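Local coordinates for protein putative cathepsin d (Ixodes ricinus, PDB 5N7Q) that probably cleaves proteins as a cathepsin D-like aspartic endopeptidase of the peptidase A1 family, here in its mature form with pepstatin A bound, at residues L127-I132 against V191-W197; Q153-Y159 against Y323-D329. All blocks are in the same frame, centred on the assembly; numbering follows the deposited sequence.

Contact 1 (L127-I132 against V191-W197)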
ATOM      1  N   LEU A 127      -4.060   2.765  -6.766  1.00  7.10           N
ATOM      2  CA  LEU A 127      -3.474   4.075  -7.016  1.00  7.20           C
ATOM      3  C   LEU A 127      -2.187   4.005  -7.844  1.00  7.20           C
ATOM      4  O   LEU A 127      -1.459   5.018  -7.969  1.00  7.29           O
ATOM      5  CB  LEU A 127      -3.198   4.789  -5.689  1.00  7.19           C
ATOM      6  CG  LEU A 127      -4.415   5.192  -4.852  1.00  7.39           C
ATOM      7  CD1 LEU A 127      -3.951   5.652  -3.485  1.00  7.42           C
ATOM      8  CD2 LEU A 127      -5.206   6.300  -5.559  1.00  7.70           C
ATOM      9  N   ALA A 128      -1.959   2.853  -8.480  1.00  7.04           N
ATOM     10  CA  ALA A 128      -0.815   2.662  -9.382  1.00  7.39           C
ATOM     11  C   ALA A 128      -1.127   3.251 -10.748  1.00  7.36           C
ATOM     12  O   ALA A 128      -2.200   3.813 -10.977  1.00  7.42           O
ATOM     13  CB  ALA A 128      -0.456   1.192  -9.483  1.00  7.39           C
ATOM     14  N   TYR A 129      -0.163   3.178 -11.649  1.00  7.24           N
ATOM     15  CA  TYR A 129      -0.333   3.708 -12.995  1.00  7.48           C
ATOM     16  C   TYR A 129      -1.359   2.899 -13.783  1.00  7.53           C
ATOM     17  O   TYR A 129      -1.511   1.701 -13.579  1.00  7.91           O
ATOM     18  CB  TYR A 129       0.992   3.694 -13.741  1.00  7.46           C
ATOM     19  CG  TYR A 129       1.935   4.834 -13.348  1.00  7.55           C
ATOM     20  CD1 TYR A 129       1.887   6.061 -14.030  1.00  8.08           C
ATOM     21  CD2 TYR A 129       2.875   4.674 -12.338  1.00  7.94           C
ATOM     22  CE1 TYR A 129       2.760   7.111 -13.676  1.00  8.12           C
ATOM     23  CE2 TYR A 129       3.739   5.697 -11.986  1.00  7.96           C
ATOM     24  CZ  TYR A 129       3.691   6.901 -12.690  1.00  7.85           C
ATOM     25  OH  TYR A 129       4.584   7.927 -12.339  1.00  8.33           O
ATOM     26  N   PRO A 130      -2.015   3.538 -14.751  1.00  7.52           N
ATOM     27  CA  PRO A 130      -3.067   2.827 -15.477  1.00  7.80           C
ATOM     28  C   PRO A 130      -2.542   1.746 -16.407  1.00  7.81           C
ATOM     29  O   PRO A 130      -3.325   0.888 -16.834  1.00  8.79           O
ATOM     30  CB  PRO A 130      -3.737   3.942 -16.294  1.00  7.76           C
ATOM     31  CG  PRO A 130      -2.664   5.028 -16.410  1.00  7.92           C
ATOM     32  CD  PRO A 130      -1.978   4.971 -15.093  1.00  7.68           C
ATOM     33  N   SER A 131      -1.256   1.793 -16.755  1.00  7.82           N
ATOM     34  CA  SER A 131      -0.648   0.761 -17.573  1.00  8.49           C
ATOM     35  C   SER A 131      -0.869  -0.648 -17.002  1.00  8.86           C
ATOM     36  O   SER A 131      -0.930  -1.602 -17.777  1.00 10.65           O
ATOM     37  CB  SER A 131       0.836   1.030 -17.715  1.00  8.33           C
ATOM     38  OG  SER A 131       1.452   1.008 -16.420  1.00  8.60           O
ATOM     39  N   ILE A 132      -1.009  -0.794 -15.685  1.00  8.98           N
ATOM     40  CA  ILE A 132      -1.193  -2.133 -15.081  1.00  9.15           C
ATOM     41  C   ILE A 132      -2.635  -2.428 -14.647  1.00  9.41           C
ATOM     42  O   ILE A 132      -2.876  -3.450 -14.034  1.00 11.31           O
ATOM     43  CB  ILE A 132      -0.199  -2.402 -13.924  1.00  9.38           C
ATOM     44  CG1 ILE A 132      -0.448  -1.470 -12.747  1.00  9.80           C
ATOM     45  CG2 ILE A 132       1.227  -2.245 -14.433  1.00  9.30           C
ATOM     46  CD1 ILE A 132       0.266  -1.877 -11.476  1.00  9.85           C
ATOM     47  N   VAL A 191      10.451   8.255 -11.183  1.00  7.87           N
ATOM     48  CA  VAL A 191       9.946   6.914 -11.536  1.00  8.32           C
ATOM     49  C   VAL A 191      10.760   6.393 -12.729  1.00  8.65           C
ATOM     50  O   VAL A 191      11.111   7.138 -13.629  1.00  9.62           O
ATOM     51  CB  VAL A 191       8.419   6.947 -11.821  1.00  8.56           C
ATOM     52  CG1 VAL A 191       7.900   5.653 -12.420  1.00  8.68           C
ATOM     53  CG2 VAL A 191       7.651   7.327 -10.562  1.00  8.93           C
ATOM     54  N   THR A 192      11.014   5.105 -12.712  1.00  8.36           N
ATOM     55  CA  THR A 192      11.648   4.395 -13.818  1.00  8.48           C
ATOM     56  C   THR A 192      10.528   3.800 -14.682  1.00  8.83           C
ATOM     57  O   THR A 192       9.960   4.505 -15.515  1.00 10.31           O
ATOM     58  CB  THR A 192      12.626   3.341 -13.285  1.00  8.76           C
ATOM     59  OG1 THR A 192      11.969   2.501 -12.316  1.00  9.08           O
ATOM     60  CG2 THR A 192      13.815   4.018 -12.630  1.00  8.56           C
ATOM     61  N   ALA A 193      10.180   2.539 -14.476  1.00  9.23           N
ATOM     62  CA  ALA A 193       9.121   1.871 -15.225  1.00  9.61           C
ATOM     63  C   ALA A 193       7.770   2.286 -14.643  1.00  9.27           C
ATOM     64  O   ALA A 193       7.482   2.032 -13.471  1.00  9.46           O
ATOM     65  CB  ALA A 193       9.298   0.371 -15.137  1.00 10.52           C
ATOM     66  N   LYS A 194       6.936   2.911 -15.476  1.00  9.23           N
ATOM     67  CA  LYS A 194       5.616   3.395 -15.051  1.00  9.28           C
ATOM     68  C   LYS A 194       4.587   2.260 -15.025  1.00  9.41           C
ATOM     69  O   LYS A 194       4.073   1.840 -16.064  1.00 10.08           O
ATOM     70  CB  LYS A 194       5.167   4.558 -15.925  1.00  9.16           C
ATOM     71  CG  LYS A 194       5.992   5.823 -15.693  1.00  9.31           C
ATOM     72  CD  LYS A 194       5.776   6.855 -16.801  1.00  9.48           C
ATOM     73  CE  LYS A 194       4.332   7.246 -16.939  1.00  9.33           C
ATOM     74  NZ  LYS A 194       4.133   8.490 -17.768  1.00  9.72           N
ATOM     75  N   GLY A 195       4.315   1.745 -13.822  1.00  9.08           N
ATOM     76  CA  GLY A 195       3.372   0.632 -13.639  1.00  9.01           C
ATOM     77  C   GLY A 195       3.051   0.623 -12.166  1.00  8.56           C
ATOM     78  O   GLY A 195       2.067   1.241 -11.709  1.00  8.31           O
ATOM     79  N   TYR A 196       3.942  -0.016 -11.405  1.00  7.81           N
ATOM     80  CA  TYR A 196       4.094   0.351 -10.014  1.00  7.68           C
ATOM     81  C   TYR A 196       4.714   1.747  -9.946  1.00  7.86           C
ATOM     82  O   TYR A 196       5.197   2.297 -10.953  1.00  7.86           O
ATOM     83  CB  TYR A 196       4.990  -0.633  -9.264  1.00  7.82           C
ATOM     84  CG  TYR A 196       4.597  -2.102  -9.355  1.00  8.19           C
ATOM     85  CD1 TYR A 196       3.375  -2.553  -8.890  1.00  8.33           C
ATOM     86  CD2 TYR A 196       5.507  -3.054  -9.817  1.00  8.63           C
ATOM     87  CE1 TYR A 196       3.021  -3.893  -8.961  1.00  9.05           C
ATOM     88  CE2 TYR A 196       5.182  -4.406  -9.870  1.00  9.30           C
ATOM     89  CZ  TYR A 196       3.929  -4.818  -9.438  1.00  9.24           C
ATOM     90  OH  TYR A 196       3.608  -6.173  -9.504  1.00 10.37           O
ATOM     91  N   TRP A 197       4.715   2.302  -8.754  1.00  7.59           N
ATOM     92  CA  TRP A 197       5.485   3.500  -8.449  1.00  7.30           C
ATOM     93  C   TRP A 197       6.925   3.081  -8.170  1.00  7.75           C
ATOM     94  O   TRP A 197       7.314   2.862  -7.026  1.00  8.29           O
ATOM     95  CB  TRP A 197       4.860   4.241  -7.275  1.00  7.22           C
ATOM     96  CG  TRP A 197       3.604   4.957  -7.667  1.00  6.92           C
ATOM     97  CD1 TRP A 197       2.307   4.492  -7.580  1.00  6.84           C
ATOM     98  CD2 TRP A 197       3.515   6.293  -8.185  1.00  6.81           C
ATOM     99  NE1 TRP A 197       1.441   5.468  -8.022  1.00  6.95           N
ATOM    100  CE2 TRP A 197       2.158   6.578  -8.371  1.00  6.93           C
ATOM    101  CE3 TRP A 197       4.466   7.283  -8.477  1.00  6.60           C
ATOM    102  CZ2 TRP A 197       1.720   7.808  -8.851  1.00  6.93           C
ATOM    103  CZ3 TRP A 197       4.052   8.478  -8.954  1.00  7.01           C
ATOM    104  CH2 TRP A 197       2.668   8.753  -9.112  1.00  6.96           C
TER

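Contact 2 (Q153-Y159 against Y323-D329)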
ATOM      1  N   GLN A 153      -2.459  20.426  -9.447  1.00 11.53           N
ATOM      2  CA  GLN A 153      -1.598  19.721  -8.512  1.00 10.81           C
ATOM      3  C   GLN A 153      -1.966  18.237  -8.523  1.00  9.76           C
ATOM      4  O   GLN A 153      -2.651  17.743  -7.616  1.00  9.67           O
ATOM      5  CB  GLN A 153      -1.731  20.370  -7.130  1.00 10.65           C
ATOM      6  CG  GLN A 153      -0.940  19.746  -5.983  1.00 10.17           C
ATOM      7  CD  GLN A 153       0.569  19.688  -6.205  1.00 10.58           C
ATOM      8  OE1 GLN A 153       1.042  19.476  -7.322  1.00 12.19           O
ATOM      9  NE2 GLN A 153       1.340  19.842  -5.125  1.00 10.88           N
ATOM     10  N   ASN A 154      -1.489  17.531  -9.544  1.00  9.39           N
ATOM     11  CA  ASN A 154      -1.850  16.135  -9.775  1.00  9.14           C
ATOM     12  C   ASN A 154      -0.890  15.202  -9.029  1.00  8.57           C
ATOM     13  O   ASN A 154      -0.123  14.441  -9.622  1.00  8.23           O
ATOM     14  CB  ASN A 154      -1.929  15.806 -11.259  1.00  9.60           C
ATOM     15  CG  ASN A 154      -2.980  16.620 -11.960  1.00 10.17           C
ATOM     16  OD1 ASN A 154      -4.171  16.530 -11.639  1.00 10.08           O
ATOM     17  ND2 ASN A 154      -2.552  17.464 -12.893  1.00 12.01           N
ATOM     18  N   VAL A 155      -0.966  15.305  -7.712  1.00  8.12           N
ATOM     19  CA  VAL A 155      -0.214  14.463  -6.786  1.00  8.12           C
ATOM     20  C   VAL A 155      -1.145  13.991  -5.696  1.00  7.86           C
ATOM     21  O   VAL A 155      -2.199  14.569  -5.466  1.00  8.17           O
ATOM     22  CB  VAL A 155       0.973  15.234  -6.129  1.00  8.21           C
ATOM     23  CG1 VAL A 155       1.784  15.998  -7.171  1.00  8.08           C
ATOM     24  CG2 VAL A 155       0.517  16.120  -4.972  1.00  8.91           C
ATOM     25  N   PHE A 156      -0.755  12.903  -5.028  1.00  6.99           N
ATOM     26  CA  PHE A 156      -1.384  12.529  -3.771  1.00  6.95           C
ATOM     27  C   PHE A 156      -0.291  12.154  -2.793  1.00  7.10           C
ATOM     28  O   PHE A 156       0.762  11.649  -3.182  1.00  7.73           O
ATOM     29  CB  PHE A 156      -2.448  11.430  -3.927  1.00  6.83           C
ATOM     30  CG  PHE A 156      -1.950  10.142  -4.507  1.00  6.77           C
ATOM     31  CD1 PHE A 156      -1.426   9.149  -3.680  1.00  6.71           C
ATOM     32  CD2 PHE A 156      -1.956   9.909  -5.885  1.00  7.08           C
ATOM     33  CE1 PHE A 156      -0.955   7.964  -4.211  1.00  7.10           C
ATOM     34  CE2 PHE A 156      -1.489   8.702  -6.414  1.00  6.97           C
ATOM     35  CZ  PHE A 156      -0.977   7.736  -5.561  1.00  6.67           C
ATOM     36  N   SER A 157      -0.527  12.481  -1.533  1.00  7.27           N
ATOM     37  CA  SER A 157       0.473  12.309  -0.494  1.00  7.29           C
ATOM     38  C   SER A 157      -0.060  11.471   0.668  1.00  7.25           C
ATOM     39  O   SER A 157      -1.194  11.670   1.099  1.00  7.86           O
ATOM     40  CB  SER A 157       0.906  13.658   0.042  1.00  7.69           C
ATOM     41  OG  SER A 157       1.421  14.466  -1.000  1.00  7.76           O
ATOM     42  N   VAL A 158       0.745  10.524   1.152  1.00  7.65           N
ATOM     43  CA  VAL A 158       0.294   9.526   2.109  1.00  7.38           C
ATOM     44  C   VAL A 158       1.038   9.600   3.450  1.00  7.20           C
ATOM     45  O   VAL A 158       2.250   9.553   3.509  1.00  7.23           O
ATOM     46  CB  VAL A 158       0.428   8.098   1.526  1.00  7.30           C
ATOM     47  CG1 VAL A 158      -0.070   7.084   2.550  1.00  7.52           C
ATOM     48  CG2 VAL A 158      -0.295   7.960   0.181  1.00  7.70           C
ATOM     49  N   TYR A 159       0.260   9.790   4.509  1.00  7.52           N
ATOM     50  CA  TYR A 159       0.694   9.690   5.884  1.00  8.17           C
ATOM     51  C   TYR A 159       0.138   8.402   6.476  1.00  7.48           C
ATOM     52  O   TYR A 159      -1.087   8.194   6.425  1.00  7.34           O
ATOM     53  CB  TYR A 159       0.167  10.908   6.678  1.00  8.96           C
ATOM     54  CG  TYR A 159       0.247  10.734   8.172  1.00  9.98           C
ATOM     55  CD1 TYR A 159       1.466  10.520   8.800  1.00 10.56           C
ATOM     56  CD2 TYR A 159      -0.906  10.730   8.955  1.00 10.05           C
ATOM     57  CE1 TYR A 159       1.546  10.294  10.161  1.00 11.40           C
ATOM     58  CE2 TYR A 159      -0.836  10.550  10.330  1.00 11.54           C
ATOM     59  CZ  TYR A 159       0.391  10.335  10.927  1.00 11.68           C
ATOM     60  OH  TYR A 159       0.462  10.113  12.291  1.00 13.20           O
ATOM     61  N   TYR A 323       6.846  10.176   5.106  1.00  7.94           N
ATOM     62  CA  TYR A 323       5.730  10.746   4.360  1.00  7.75           C
ATOM     63  C   TYR A 323       6.065  10.719   2.859  1.00  8.10           C
ATOM     64  O   TYR A 323       7.196  11.028   2.479  1.00  8.91           O
ATOM     65  CB  TYR A 323       5.543  12.173   4.822  1.00  7.61           C
ATOM     66  CG  TYR A 323       4.332  12.902   4.299  1.00  7.38           C
ATOM     67  CD1 TYR A 323       3.038  12.440   4.577  1.00  7.21           C
ATOM     68  CD2 TYR A 323       4.452  14.071   3.574  1.00  7.32           C
ATOM     69  CE1 TYR A 323       1.921  13.109   4.125  1.00  7.71           C
ATOM     70  CE2 TYR A 323       3.342  14.747   3.116  1.00  7.59           C
ATOM     71  CZ  TYR A 323       2.071  14.293   3.402  1.00  7.69           C
ATOM     72  OH  TYR A 323       0.971  14.981   2.969  1.00  7.74           O
ATOM     73  N   THR A 324       5.104  10.305   2.028  1.00  7.57           N
ATOM     74  CA  THR A 324       5.418   9.980   0.655  1.00  7.88           C
ATOM     75  C   THR A 324       4.482  10.724  -0.263  1.00  7.62           C
ATOM     76  O   THR A 324       3.271  10.743  -0.073  1.00  7.87           O
ATOM     77  CB  THR A 324       5.348   8.491   0.384  1.00  7.75           C
ATOM     78  OG1 THR A 324       6.213   7.808   1.305  1.00  8.96           O
ATOM     79  CG2 THR A 324       5.826   8.146  -0.993  1.00  7.79           C
ATOM     80  N   ILE A 325       5.081  11.335  -1.271  1.00  7.62           N
ATOM     81  CA  ILE A 325       4.404  12.118  -2.304  1.00  7.64           C
ATOM     82  C   ILE A 325       4.477  11.328  -3.608  1.00  7.43           C
ATOM     83  O   ILE A 325       5.560  10.988  -4.074  1.00  7.89           O
ATOM     84  CB  ILE A 325       5.073  13.486  -2.525  1.00  8.05           C
ATOM     85  CG1 ILE A 325       5.012  14.378  -1.262  1.00  8.15           C
ATOM     86  CG2 ILE A 325       4.361  14.230  -3.636  1.00  8.33           C
ATOM     87  CD1 ILE A 325       6.002  14.018  -0.174  1.00  8.54           C
ATOM     88  N   PHE A 326       3.309  11.048  -4.195  1.00  6.95           N
ATOM     89  CA  PHE A 326       3.173  10.322  -5.453  1.00  7.11           C
ATOM     90  C   PHE A 326       2.747  11.370  -6.502  1.00  7.08           C
ATOM     91  O   PHE A 326       1.612  11.841  -6.490  1.00  7.45           O
ATOM     92  CB  PHE A 326       2.129   9.226  -5.307  1.00  7.38           C
ATOM     93  CG  PHE A 326       2.491   8.162  -4.319  1.00  7.35           C
ATOM     94  CD1 PHE A 326       2.216   8.334  -2.950  1.00  7.63           C
ATOM     95  CD2 PHE A 326       3.062   6.985  -4.754  1.00  7.53           C
ATOM     96  CE1 PHE A 326       2.565   7.333  -2.043  1.00  7.95           C
ATOM     97  CE2 PHE A 326       3.407   5.989  -3.849  1.00  7.70           C
ATOM     98  CZ  PHE A 326       3.135   6.162  -2.496  1.00  7.96           C
ATOM     99  N   ASP A 327       3.672  11.732  -7.388  1.00  6.92           N
ATOM    100  CA  ASP A 327       3.513  12.888  -8.284  1.00  7.29           C
ATOM    101  C   ASP A 327       3.351  12.432  -9.727  1.00  7.57           C
ATOM    102  O   ASP A 327       4.317  11.978 -10.351  1.00  7.53           O
ATOM    103  CB  ASP A 327       4.742  13.794  -8.082  1.00  7.61           C
ATOM    104  CG  ASP A 327       4.758  15.046  -8.944  1.00  7.95           C
ATOM    105  OD1 ASP A 327       4.041  15.096  -9.961  1.00  8.44           O
ATOM    106  OD2 ASP A 327       5.531  15.973  -8.543  1.00  8.64           O
ATOM    107  N   ARG A 328       2.136  12.592 -10.253  1.00  7.94           N
ATOM    108  CA  ARG A 328       1.830  12.204 -11.629  1.00  8.98           C
ATOM    109  C   ARG A 328       2.129  13.329 -12.601  1.00  9.37           C
ATOM    110  O   ARG A 328       2.220  13.075 -13.803  1.00 11.88           O
ATOM    111  CB  ARG A 328       0.352  11.767 -11.801  1.00  8.79           C
ATOM    112  CG  ARG A 328       0.068  10.422 -11.146  1.00  8.61           C
ATOM    113  CD  ARG A 328       0.656   9.238 -11.925  1.00  8.48           C
ATOM    114  NE  ARG A 328       0.069   9.173 -13.266  1.00  8.46           N
ATOM    115  CZ  ARG A 328      -1.070   8.557 -13.573  1.00  8.21           C
ATOM    116  NH1 ARG A 328      -1.767   7.929 -12.635  1.00  8.58           N
ATOM    117  NH2 ARG A 328      -1.556   8.618 -14.814  1.00  9.32           N
ATOM    118  N   ASP A 329       2.327  14.565 -12.138  1.00  9.11           N
ATOM    119  CA  ASP A 329       2.712  15.653 -13.071  1.00  9.98           C
ATOM    120  C   ASP A 329       4.139  15.467 -13.575  1.00 10.80           C
ATOM    121  O   ASP A 329       4.452  15.734 -14.735  1.00 11.53           O
ATOM    122  CB  ASP A 329       2.587  17.007 -12.384  1.00 10.50           C
ATOM    123  CG  ASP A 329       1.140  17.461 -12.291  1.00 11.10           C
ATOM    124  OD1 ASP A 329       0.402  17.248 -13.288  1.00 13.53           O
ATOM    125  OD2 ASP A 329       0.775  18.029 -11.240  1.00 13.10           O
TER
HETATM  126  O   HOH W   1       2.387  19.238  -9.627  1.00 13.79           O
HETATM  127  O   HOH W   2      -1.267  13.467   3.618  1.00 10.35           O

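Contact 1 (L127-I132 against V191-W197)
Tyr129 and Trp197 meet with their side chains crossing at about a right angle, yet their rings are neither stacked nor edge-to-face: the planes are inclined at 39° and the centroids lie 4.7 Å apart, with CE2 of Tyr129 over the face of the indole. Lys194 covers a face of the tyrosine ring with its aliphatic chain. Its CB stands 4.0 Å from the Tyr129 centroid, almost on the ring normal, in a CH-pi contact, and a bend at chi3 (58°) brings CE to 3.6 Å from Tyr129 CE1. A long chain with a charged end suits this place, since the methylenes pack on the ring while NZ forms a salt bridge with Asp331, which also takes a hydrogen bond from Tyr129 OH. Val191 adds its CG2 near that hydroxyl.

Polar bonds tie the two loops together. The indole NE1 of Trp197 gives a nearly straight bond (171°) to Leu127 O at 2.9 Å, and the acceptor lies in the indole plane, which helps to hold the ring's rotation. Tyr129 N reaches Gly195 O at 3.0 Å, and Ser131 OG donates to Lys194 O at 2.8 Å. With no side chain at Gly195, Ile132 CG2 can settle 3.7 Å from Gly195 CA. Directional bonds around the Tyr129-Trp197 ring pair thus join two loops of the pepsin fold beside its active site, where Tyr196 OH hydrogen-bonds to the bound peptide's backbone, and Asp331 would probably polarise the phenol and steady the lysine charge.

Contact 2 (Q153-Y159 against Y323-D329)
Asp329 grips Asn154 with both carboxylate oxygens just beyond the end of an antiparallel strand pair, part of the interdomain sheet of the pepsin fold. Asn154 ND2 donates to the syn lone pair of Asp329 OD1 at 3.0 Å, whereas the backbone N of Asn154 meets OD2 from above the carboxylate plane at 2.9 Å. The asparagine, centre of an inverse gamma turn, can offer both N-H groups because its CG sits beside its own backbone N (chi1 -61°). A water joins OD2 to Gln153 OE1, and Asn154 O accepts from Arg328 N.

Strands 155-159 and 323-327 then run antiparallel. Phe156 and Phe326 form a hydrogen-bonded pair, and on their face of the sheet the rings are near parallel (12°) but slid apart with little overlap. What lies over the Phe156 ring is Phe326 CB, 3.6 Å from its centroid; Phe156 CG, placed between backbone N and carbonyl carbon (chi1 59°), swings the ring over its partner strand. Val158 extends this apolar face, its CG2 touching Phe326 CE1, while Phe141 of helix 140-146 meets Phe156 edge-to-face.

The opposite face carries Val155, Ser157, Ile325 and Asp327. Val155 CG1 packs 3.6 Å from Asp327 CG, and that acid is paired with Arg332. Small Ser157 leaves room for the phenol of Tyr323, whose OH approaches Ser157 CB at 3.2 Å and hydrogen-bonds to Asp178 N. The same Tyr323 OH donates to a water at 2.8 Å, which in turn donates to Ser157 O.

Contacts 1 and 2, with centres 13 Å apart, touch directly. Trp197 of contact 1 meets Phe326 of contact 2 edge-to-face, Trp197 CD2 and Phe326 CD2 being 3.5 Å apart, and the chain of Arg328 packs on Trp197 and Tyr129, its NE 3.4 Å from Tyr129 CE1, before forming a salt bridge with Asp142. Both contacts lie close to the active site: side chain to side chain, Leu127 comes within about 6 Å of Asp36, Tyr196 within about 6 Å of Asp227, and Phe326 within about 7 Å of Asp227. Tyr196 OH hydrogen-bonds to the inhibitor backbone, so contact 1 borders the cleft, whereas contact 2 approaches the predicted catalytic pair mainly through Phe326.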